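Local structure of SusD homolog (Bacteroides thetaiotaomicron, 3SGH) at residues W144-I155 against A188-I199; M220-Y228 against K346-E354. The protein probably binds glycans at the outer membrane as a SusD-like lipoprotein, in the manner of starch-binding SusD. One frame throughout, in Å; residues are numbered along the deposited sequence. Where two conformers were deposited one is given.

Contact 1: W144-I155 against A188-I199; sequences WHAMFDDLDNAI and ANTLKLRMAIRI
Phe148 and Met195 (a selenomethionine) meet across an antiparallel helix pair, 140-162 with 181-198, in the alpha-alpha superhelix of this SusD-like protein. The axes of the two segments run antiparallel, at 162°, and come within 10.3 Å of each other. The aromatic contacts come first. Met195 CE stands almost squarely over the centre of the Phe148 ring, 4.0 Å from its centroid, and the selenium lies above the same ring at a greater distance, a Met-aromatic contact. A bend at chi3 brings that methyl round to the ring. At the ring's edge, near its plane, are Lys192 O and Ala196 N. Trp144 is covered differently: Ile199 CG2 sits over one face, offset toward the rim and 4.0 Å from the centroid of the six-membered ring, as a CH-pi contact, while CE of Met147, from the tryptophan's own helix, takes the opposite face.

Aliphatic packing is knobs-into-holes. Leu151 drops between Ala188, Leu191, Lys192 and Met195, its CD2 lying 3.7 Å from Lys192 CB. In return, Met195 fills a hole made by Trp144, Met147, Phe148 and Leu151. Toward residue 155, Ile155 CG1 leans on Ala188 CB at 3.7 Å.

Around the pair, helix 100-120 touches Trp144 and Leu151, whereas helix 204-217 touches Phe148 and Ile199.

One charged pair crosses. Lys192, itself a knob among Phe148, Leu151, Asp152 and Ile155, carries its methylenes past Phe148 on a fully extended chain that leaves with CG anti to the backbone N (chi1 -178°). Its ammonium also pairs with Glu213. Across the contact, Lys192 NZ reaches Asp152 OD1 at 2.6 Å, on the syn side of the carboxylate and 22° out of its plane.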
loop_
_atom_site.group_PDB
_atom_site.type_symbol
_atom_site.label_atom_id
_atom_site.label_comp_id
_atom_site.label_asym_id
_atom_site.label_seq_id
_atom_site.Cartn_x
_atom_site.Cartn_y
_atom_site.Cartn_z
ATOM N N TRP A 144 -8.966 -10.241 10.651
ATOM C CA TRP A 144 -8.934 -8.808 10.923
ATOM C C TRP A 144 -9.125 -8.538 12.417
ATOM O O TRP A 144 -8.387 -7.761 13.013
ATOM C CB TRP A 144 -9.958 -8.080 10.053
ATOM C CG TRP A 144 -9.432 -7.879 8.624
ATOM C CD1 TRP A 144 -9.702 -8.659 7.544
ATOM C CD2 TRP A 144 -8.498 -6.883 8.166
ATOM N NE1 TRP A 144 -9.061 -8.204 6.454
ATOM C CE2 TRP A 144 -8.280 -7.133 6.792
ATOM C CE3 TRP A 144 -7.849 -5.817 8.772
ATOM C CZ2 TRP A 144 -7.452 -6.329 6.009
ATOM C CZ3 TRP A 144 -6.981 -5.038 8.005
ATOM C CH2 TRP A 144 -6.783 -5.310 6.649
ATOM N N HIS A 145 -10.116 -9.177 13.020
ATOM C CA HIS A 145 -10.345 -8.988 14.481
ATOM C C HIS A 145 -9.169 -9.473 15.337
ATOM O O HIS A 145 -8.726 -8.756 16.271
ATOM C CB HIS A 145 -11.643 -9.639 14.919
ATOM C CG HIS A 145 -12.870 -8.898 14.475
ATOM N ND1 HIS A 145 -14.015 -8.840 15.235
ATOM C CD2 HIS A 145 -13.141 -8.218 13.342
ATOM C CE1 HIS A 145 -14.935 -8.145 14.587
ATOM N NE2 HIS A 145 -14.433 -7.760 13.433
ATOM N N ALA A 146 -8.625 -10.649 15.002
ATOM C CA ALA A 146 -7.439 -11.169 15.669
ATOM C C ALA A 146 -6.254 -10.215 15.573
ATOM O O ALA A 146 -5.563 -10.034 16.565
ATOM C CB ALA A 146 -7.032 -12.536 15.118
HETATM N N MSE A 147 -6.033 -9.633 14.381
HETATM C CA MSE A 147 -4.928 -8.697 14.173
HETATM C C MSE A 147 -5.139 -7.421 14.985
HETATM O O MSE A 147 -4.172 -6.923 15.574
HETATM C CB MSE A 147 -4.661 -8.398 12.681
HETATM C CG MSE A 147 -4.163 -9.566 11.921
HETATM SE SE MSE A 147 -3.643 -9.120 10.119
HETATM C CE MSE A 147 -5.445 -8.733 9.495
ATOM N N PHE A 148 -6.360 -6.886 15.050
ATOM C CA PHE A 148 -6.649 -5.740 15.944
ATOM C C PHE A 148 -6.314 -6.088 17.413
ATOM O O PHE A 148 -5.697 -5.292 18.123
ATOM C CB PHE A 148 -8.116 -5.266 15.842
ATOM C CG PHE A 148 -8.415 -4.369 14.651
ATOM C CD1 PHE A 148 -7.918 -3.082 14.613
ATOM C CD2 PHE A 148 -9.184 -4.826 13.571
ATOM C CE1 PHE A 148 -8.152 -2.244 13.558
ATOM C CE2 PHE A 148 -9.450 -3.987 12.511
ATOM C CZ PHE A 148 -8.934 -2.685 12.496
ATOM N N ASP A 149 -6.715 -7.285 17.841
ATOM C CA ASP A 149 -6.392 -7.743 19.199
ATOM C C ASP A 149 -4.883 -7.775 19.487
ATOM O O ASP A 149 -4.436 -7.312 20.547
ATOM C CB ASP A 149 -7.046 -9.101 19.499
ATOM C CG ASP A 149 -8.578 -9.031 19.503
ATOM O OD1 ASP A 149 -9.144 -7.928 19.604
ATOM O OD2 ASP A 149 -9.212 -10.111 19.385
ATOM N N ASP A 150 -4.093 -8.314 18.561
ATOM C CA ASP A 150 -2.666 -8.439 18.792
ATOM C C ASP A 150 -2.035 -7.042 18.753
ATOM O O ASP A 150 -1.131 -6.715 19.528
ATOM C CB ASP A 150 -2.050 -9.357 17.751
ATOM C CG ASP A 150 -2.350 -10.846 18.027
ATOM O OD1 ASP A 150 -2.707 -11.200 19.171
ATOM O OD2 ASP A 150 -2.189 -11.655 17.100
ATOM N N LEU A 151 -2.553 -6.211 17.863
ATOM C CA LEU A 151 -2.027 -4.859 17.716
ATOM C C LEU A 151 -2.333 -4.098 19.010
ATOM O O LEU A 151 -1.493 -3.361 19.504
ATOM C CB LEU A 151 -2.649 -4.189 16.483
ATOM C CG LEU A 151 -2.164 -2.757 16.212
ATOM C CD1 LEU A 151 -0.670 -2.667 16.086
ATOM C CD2 LEU A 151 -2.863 -2.217 14.926
ATOM N N ASP A 152 -3.516 -4.299 19.607
ATOM C CA ASP A 152 -3.815 -3.616 20.876
ATOM C C ASP A 152 -2.870 -4.017 22.003
ATOM O O ASP A 152 -2.497 -3.204 22.875
ATOM C CB ASP A 152 -5.276 -3.877 21.292
ATOM C CG ASP A 152 -6.279 -3.023 20.511
ATOM O OD1 ASP A 152 -5.874 -1.961 19.968
ATOM O OD2 ASP A 152 -7.498 -3.400 20.451
ATOM N N ASN A 153 -2.499 -5.290 22.008
ATOM C CA ASN A 153 -1.559 -5.809 22.988
ATOM C C ASN A 153 -0.200 -5.134 22.806
ATOM O O ASN A 153 0.395 -4.716 23.771
ATOM C CB ASN A 153 -1.386 -7.304 22.821
ATOM C CG ASN A 153 -0.582 -7.923 23.971
ATOM O OD1 ASN A 153 -1.104 -8.002 25.099
ATOM N ND2 ASN A 153 0.692 -8.331 23.707
ATOM N N ALA A 154 0.260 -5.008 21.557
ATOM C CA ALA A 154 1.518 -4.323 21.257
ATOM C C ALA A 154 1.479 -2.861 21.691
ATOM O O ALA A 154 2.446 -2.362 22.320
ATOM C CB ALA A 154 1.828 -4.442 19.799
ATOM N N ILE A 155 0.359 -2.197 21.410
ATOM C CA ILE A 155 0.137 -0.811 21.804
ATOM C C ILE A 155 0.233 -0.638 23.318
ATOM O O ILE A 155 0.865 0.316 23.777
ATOM C CB ILE A 155 -1.215 -0.231 21.237
ATOM C CG1 ILE A 155 -1.081 -0.046 19.721
ATOM C CG2 ILE A 155 -1.595 1.044 21.953
ATOM C CD1 ILE A 155 -2.411 0.198 18.957
ATOM N N ALA A 188 1.977 2.499 15.379
ATOM C CA ALA A 188 1.025 1.442 15.676
ATOM C C ALA A 188 -0.437 1.944 15.638
ATOM O O ALA A 188 -1.317 1.264 15.102
ATOM C CB ALA A 188 1.347 0.767 17.003
ATOM N N ASN A 189 -0.694 3.100 16.234
ATOM C CA ASN A 189 -2.045 3.690 16.193
ATOM C C ASN A 189 -2.456 4.119 14.806
ATOM O O ASN A 189 -3.630 4.002 14.445
ATOM C CB ASN A 189 -2.163 4.836 17.202
ATOM C CG ASN A 189 -2.379 4.311 18.620
ATOM O OD1 ASN A 189 -3.356 3.622 18.880
ATOM N ND2 ASN A 189 -1.459 4.624 19.527
ATOM N N THR A 190 -1.502 4.554 13.989
ATOM C CA THR A 190 -1.825 4.980 12.636
ATOM C C THR A 190 -2.163 3.731 11.800
ATOM O O THR A 190 -3.073 3.744 10.970
ATOM C CB THR A 190 -0.677 5.775 11.981
ATOM O OG1 THR A 190 -0.326 6.907 12.792
ATOM C CG2 THR A 190 -1.062 6.272 10.597
ATOM N N LEU A 191 -1.447 2.653 12.046
ATOM C CA LEU A 191 -1.772 1.360 11.403
ATOM C C LEU A 191 -3.131 0.871 11.821
ATOM O O LEU A 191 -3.946 0.418 10.976
ATOM C CB LEU A 191 -0.765 0.291 11.811
ATOM C CG LEU A 191 -0.959 -1.118 11.234
ATOM C CD1 LEU A 191 -0.970 -1.143 9.689
ATOM C CD2 LEU A 191 0.104 -2.088 11.806
ATOM N N LYS A 192 -3.404 1.004 13.106
ATOM C CA LYS A 192 -4.721 0.657 13.645
ATOM C C LYS A 192 -5.790 1.466 12.912
ATOM O O LYS A 192 -6.794 0.929 12.484
ATOM C CB LYS A 192 -4.792 0.884 15.142
ATOM C CG LYS A 192 -6.134 0.501 15.779
ATOM C CD LYS A 192 -5.987 0.576 17.322
ATOM C CE LYS A 192 -7.288 0.294 18.031
ATOM N NZ LYS A 192 -7.158 0.229 19.517
ATOM N N LEU A 193 -5.544 2.755 12.711
ATOM C CA LEU A 193 -6.506 3.602 11.981
ATOM C C LEU A 193 -6.631 3.224 10.492
ATOM O O LEU A 193 -7.767 3.173 9.961
ATOM C CB LEU A 193 -6.145 5.073 12.138
ATOM C CG LEU A 193 -7.054 6.091 11.492
ATOM C CD1 LEU A 193 -8.479 5.923 12.032
ATOM C CD2 LEU A 193 -6.525 7.511 11.782
ATOM N N ARG A 194 -5.510 2.918 9.845
ATOM C CA ARG A 194 -5.528 2.408 8.434
ATOM C C ARG A 194 -6.405 1.170 8.305
ATOM O O ARG A 194 -7.294 1.073 7.419
ATOM C CB ARG A 194 -4.136 2.055 7.955
ATOM C CG ARG A 194 -4.128 1.468 6.542
ATOM C CD ARG A 194 -2.769 0.834 6.214
ATOM N NE ARG A 194 -1.725 1.820 5.995
ATOM C CZ ARG A 194 -0.447 1.500 5.707
ATOM N NH1 ARG A 194 -0.063 0.222 5.641
ATOM N NH2 ARG A 194 0.446 2.435 5.535
HETATM N N MSE A 195 -6.184 0.219 9.219
HETATM C CA MSE A 195 -6.954 -1.020 9.245
HETATM C C MSE A 195 -8.450 -0.784 9.471
HETATM O O MSE A 195 -9.315 -1.385 8.769
HETATM C CB MSE A 195 -6.342 -1.994 10.285
HETATM C CG MSE A 195 -4.928 -2.344 9.909
HETATM SE SE MSE A 195 -4.097 -3.419 11.317
HETATM C CE MSE A 195 -5.464 -4.741 11.495
ATOM N N ALA A 196 -8.762 0.103 10.418
ATOM C CA ALA A 196 -10.132 0.451 10.764
ATOM C C ALA A 196 -10.855 1.033 9.541
ATOM O O ALA A 196 -11.958 0.624 9.208
ATOM C CB ALA A 196 -10.170 1.461 11.928
ATOM N N ILE A 197 -10.223 1.988 8.865
ATOM C CA ILE A 197 -10.798 2.578 7.638
ATOM C C ILE A 197 -10.986 1.483 6.578
ATOM O O ILE A 197 -12.021 1.415 5.923
ATOM C CB ILE A 197 -9.919 3.755 7.100
ATOM C CG1 ILE A 197 -10.142 4.999 8.015
ATOM C CG2 ILE A 197 -10.229 4.048 5.574
ATOM C CD1 ILE A 197 -11.534 5.710 7.809
ATOM N N ARG A 198 -10.031 0.564 6.483
ATOM C CA ARG A 198 -10.110 -0.448 5.419
ATOM C C ARG A 198 -11.301 -1.368 5.562
ATOM O O ARG A 198 -11.899 -1.775 4.532
ATOM C CB ARG A 198 -8.844 -1.252 5.339
ATOM C CG ARG A 198 -8.897 -2.191 4.111
ATOM C CD ARG A 198 -7.653 -2.511 3.571
ATOM N NE ARG A 198 -6.867 -1.350 3.214
ATOM C CZ ARG A 198 -5.555 -1.421 3.106
ATOM N NH1 ARG A 198 -4.941 -2.600 3.299
ATOM N NH2 ARG A 198 -4.845 -0.328 2.795
ATOM N N ILE A 199 -11.628 -1.721 6.820
ATOM C CA ILE A 199 -12.799 -2.566 7.105
ATOM C C ILE A 199 -14.121 -1.830 7.428
ATOM O O ILE A 199 -15.139 -2.496 7.810
ATOM C CB ILE A 199 -12.480 -3.653 8.153
ATOM C CG1 ILE A 199 -12.267 -3.065 9.550
ATOM C CG2 ILE A 199 -11.255 -4.497 7.729
ATOM C CD1 ILE A 199 -12.564 -4.116 10.649
#

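Contact 2: M220-Y228 against K346-E354; sequences MESVGDSSY and KGVRLSFEE
Glu354, in the last turn of helix 340-354, reaches across to Val223, Ser226 and Tyr228. Its chain starts with CG anti to the backbone N (chi1 -172°), and CB skims Val223 CG1 at 4.2 Å. CG, so placed, faces the Tyr228 hydroxyl, and the bend at chi2 (75°) swings the carboxylate between the two hydroxyl side chains. Ser226 OG donates to Glu354 OE1 over 2.7 Å, from the syn side but well out of the plane; OE1 also lies 3.5 Å from Val223 CG1. Tyr228 OH donates to Glu354 OE2 over 2.5 Å from the anti side, and this oxygen lies at the edge of the tyrosine ring. A water linked to Val223 O also donates to OE2. Each carboxylate oxygen thus has a firm donor, which would probably favour the ionised form.

Val223 CG1 rests on Leu350 CD2 at 4.0 Å, and CG2 on the Glu353 carboxylate; a second water ties its backbone N to Glu353 OE1. At the other end, Lys346 NZ donates to Glu221 O (3.0 Å), in the carbonyl plane, and makes a longer salt bridge to Glu221 OE1 (3.3 Å). Glu221 OE2 pairs with Arg326.

Within the loop, Asp225 OD2 accepts Glu221 N and Ser222 N. This loop, with its short 3-10 turn, lies against helix 340-354 of the SusD-like fold and leads into the two-stranded sheet of 227-229 and 314-317.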
loop_
_atom_site.group_PDB
_atom_site.type_symbol
_atom_site.label_atom_id
_atom_site.label_comp_id
_atom_site.label_asym_id
_atom_site.label_seq_id
_atom_site.Cartn_x
_atom_site.Cartn_y
_atom_site.Cartn_z
HETATM N N MSE A 220 0.316 9.592 13.899
HETATM C CA MSE A 220 1.395 10.475 13.414
HETATM C C MSE A 220 0.840 11.882 13.183
HETATM O O MSE A 220 -0.301 12.053 12.716
HETATM C CB MSE A 220 1.999 9.958 12.118
HETATM C CG MSE A 220 2.696 8.645 12.227
HETATM SE SE MSE A 220 3.376 8.147 10.497
HETATM C CE MSE A 220 4.142 6.479 11.114
ATOM N N GLU A 221 1.635 12.892 13.536
ATOM C CA GLU A 221 1.207 14.295 13.437
ATOM C C GLU A 221 2.161 15.208 12.670
ATOM O O GLU A 221 1.708 16.219 12.144
ATOM C CB GLU A 221 1.003 14.895 14.815
ATOM C CG GLU A 221 -0.115 14.233 15.582
ATOM C CD GLU A 221 -1.502 14.627 15.096
ATOM O OE1 GLU A 221 -1.641 15.277 14.025
ATOM O OE2 GLU A 221 -2.487 14.296 15.816
ATOM N N SER A 222 3.417 14.810 12.543
ATOM C CA SER A 222 4.418 15.631 11.859
ATOM C C SER A 222 5.362 14.778 11.035
ATOM O O SER A 222 5.463 13.546 11.246
ATOM C CB SER A 222 5.235 16.420 12.878
ATOM O OG SER A 222 5.993 15.552 13.697
ATOM N N VAL A 223 6.056 15.411 10.098
ATOM C CA VAL A 223 6.959 14.673 9.182
ATOM C C VAL A 223 8.044 13.871 9.901
ATOM O O VAL A 223 8.463 12.828 9.397
ATOM C CB VAL A 223 7.567 15.575 8.069
ATOM C CG1 VAL A 223 6.466 16.093 7.161
ATOM C CG2 VAL A 223 8.394 16.716 8.649
ATOM N N GLY A 224 8.465 14.318 11.084
ATOM C CA GLY A 224 9.453 13.581 11.891
ATOM C C GLY A 224 8.936 12.251 12.414
ATOM O O GLY A 224 9.691 11.436 12.921
ATOM N N ASP A 225 7.632 12.045 12.312
ATOM C CA ASP A 225 7.017 10.810 12.733
ATOM C C ASP A 225 7.022 9.699 11.661
ATOM O O ASP A 225 6.801 8.512 11.968
ATOM C CB ASP A 225 5.559 11.076 13.133
ATOM C CG ASP A 225 5.415 12.003 14.341
ATOM O OD1 ASP A 225 6.356 12.126 15.128
ATOM O OD2 ASP A 225 4.317 12.616 14.521
ATOM N N SER A 226 7.225 10.084 10.406
ATOM C CA SER A 226 7.149 9.154 9.296
ATOM C C SER A 226 8.182 8.056 9.430
ATOM O O SER A 226 9.278 8.290 9.942
ATOM C CB SER A 226 7.376 9.901 7.976
ATOM O OG SER A 226 6.288 10.849 7.764
ATOM N N SER A 227 7.842 6.870 8.941
ATOM C CA SER A 227 8.722 5.710 8.998
ATOM C C SER A 227 9.346 5.408 7.655
ATOM O O SER A 227 8.612 5.227 6.636
ATOM C CB SER A 227 7.933 4.465 9.428
ATOM O OG SER A 227 8.783 3.334 9.428
ATOM N N TYR A 228 10.675 5.306 7.685
ATOM C CA TYR A 228 11.501 4.856 6.543
ATOM C C TYR A 228 12.478 3.723 6.954
ATOM O O TYR A 228 12.946 3.687 8.089
ATOM C CB TYR A 228 12.352 5.973 6.045
ATOM C CG TYR A 228 11.644 7.136 5.394
ATOM C CD1 TYR A 228 11.138 8.166 6.170
ATOM C CD2 TYR A 228 11.569 7.249 4.017
ATOM C CE1 TYR A 228 10.493 9.262 5.586
ATOM C CE2 TYR A 228 10.997 8.376 3.420
ATOM C CZ TYR A 228 10.451 9.368 4.218
ATOM O OH TYR A 228 9.855 10.473 3.660
ATOM N N LYS A 346 -4.261 19.613 6.194
ATOM C CA LYS A 346 -3.100 19.168 6.980
ATOM C C LYS A 346 -2.336 18.107 6.200
ATOM O O LYS A 346 -1.095 18.158 6.095
ATOM C CB LYS A 346 -3.554 18.627 8.360
ATOM C CG LYS A 346 -2.425 18.229 9.251
ATOM C CD LYS A 346 -2.932 17.500 10.516
ATOM C CE LYS A 346 -1.785 16.774 11.188
ATOM N NZ LYS A 346 -0.866 17.692 11.889
ATOM N N GLY A 347 -3.065 17.147 5.650
ATOM C CA GLY A 347 -2.487 16.058 4.867
ATOM C C GLY A 347 -1.704 16.555 3.660
ATOM O O GLY A 347 -0.578 16.087 3.391
ATOM N N VAL A 348 -2.301 17.484 2.920
ATOM C CA VAL A 348 -1.654 18.031 1.717
ATOM C C VAL A 348 -0.384 18.766 2.137
ATOM O O VAL A 348 0.677 18.570 1.547
ATOM C CB VAL A 348 -2.576 18.974 0.944
ATOM C CG1 VAL A 348 -1.848 19.540 -0.273
ATOM C CG2 VAL A 348 -3.837 18.207 0.498
ATOM N N ARG A 349 -0.465 19.568 3.210
ATOM C CA ARG A 349 0.727 20.316 3.656
ATOM C C ARG A 349 1.834 19.378 4.189
ATOM O O ARG A 349 3.016 19.595 3.926
ATOM C CB ARG A 349 0.366 21.352 4.710
ATOM C CG ARG A 349 -0.447 22.523 4.164
ATOM C CD ARG A 349 -0.751 23.528 5.273
ATOM N NE ARG A 349 -1.759 24.456 4.787
ATOM C CZ ARG A 349 -1.490 25.490 4.014
ATOM N NH1 ARG A 349 -0.235 25.765 3.683
ATOM N NH2 ARG A 349 -2.478 26.271 3.591
ATOM N N LEU A 350 1.452 18.305 4.880
ATOM C CA LEU A 350 2.424 17.308 5.342
ATOM C C LEU A 350 3.130 16.617 4.186
ATOM O O LEU A 350 4.299 16.285 4.261
ATOM C CB LEU A 350 1.751 16.226 6.210
ATOM C CG LEU A 350 1.473 16.665 7.642
ATOM C CD1 LEU A 350 0.722 15.519 8.259
ATOM C CD2 LEU A 350 2.785 16.965 8.373
ATOM N N SER A 351 2.383 16.354 3.125
ATOM C CA SER A 351 2.917 15.659 1.954
ATOM C C SER A 351 3.948 16.524 1.265
ATOM O O SER A 351 5.028 16.052 0.888
ATOM C CB SER A 351 1.756 15.395 0.993
ATOM O OG SER A 351 2.225 14.820 -0.201
ATOM N N PHE A 352 3.619 17.795 1.063
ATOM C CA PHE A 352 4.577 18.733 0.520
ATOM C C PHE A 352 5.806 18.807 1.412
ATOM O O PHE A 352 6.921 18.685 0.928
ATOM C CB PHE A 352 4.002 20.136 0.386
ATOM C CG PHE A 352 3.205 20.374 -0.879
ATOM C CD1 PHE A 352 2.111 19.591 -1.220
ATOM C CD2 PHE A 352 3.533 21.405 -1.726
ATOM C CE1 PHE A 352 1.374 19.865 -2.391
ATOM C CE2 PHE A 352 2.764 21.671 -2.851
ATOM C CZ PHE A 352 1.715 20.898 -3.185
ATOM N N GLU A 353 5.579 18.982 2.717
ATOM C CA GLU A 353 6.661 19.071 3.661
ATOM C C GLU A 353 7.562 17.830 3.644
ATOM O O GLU A 353 8.784 17.944 3.669
ATOM C CB GLU A 353 6.140 19.329 5.090
ATOM C CG GLU A 353 7.288 19.647 6.035
ATOM C CD GLU A 353 6.828 19.914 7.458
ATOM O OE1 GLU A 353 5.608 19.740 7.727
ATOM O OE2 GLU A 353 7.703 20.268 8.292
ATOM N N GLU A 354 6.951 16.653 3.650
ATOM C CA GLU A 354 7.678 15.396 3.637
ATOM C C GLU A 354 8.705 15.341 2.506
ATOM O O GLU A 354 9.809 14.792 2.689
ATOM C CB GLU A 354 6.689 14.251 3.433
ATOM C CG GLU A 354 7.249 12.860 3.576
ATOM C CD GLU A 354 7.487 12.485 5.034
ATOM O OE1 GLU A 354 6.611 12.787 5.889
ATOM O OE2 GLU A 354 8.528 11.851 5.309
HETATM O O HOH W 1 5.525 18.389 10.058
HETATM O O HOH W 2 10.182 12.624 7.205
#

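How the contacts relate
Contact 1 closes before contact 2 opens along the chain, and their centres are about 21 Å apart, yet the two meet directly: Thr190 OG1, on the helix of contact 1, probably hydrogen-bonds to Met220 N at 3.0 Å, where the loop of contact 2 begins. Helix 319-331 joins them more broadly. Arg194 pairs with its Glu321 and Leu193 packs on its Leu325, while Leu350 touches Ala320 and Ser226 OG bonds to Ala319 N. Arg326 is touched by Leu193 from contact 1 and by Lys346 from contact 2. Contact 1 is buried helix packing; contact 2 is more polar, partly buried and bridged by water.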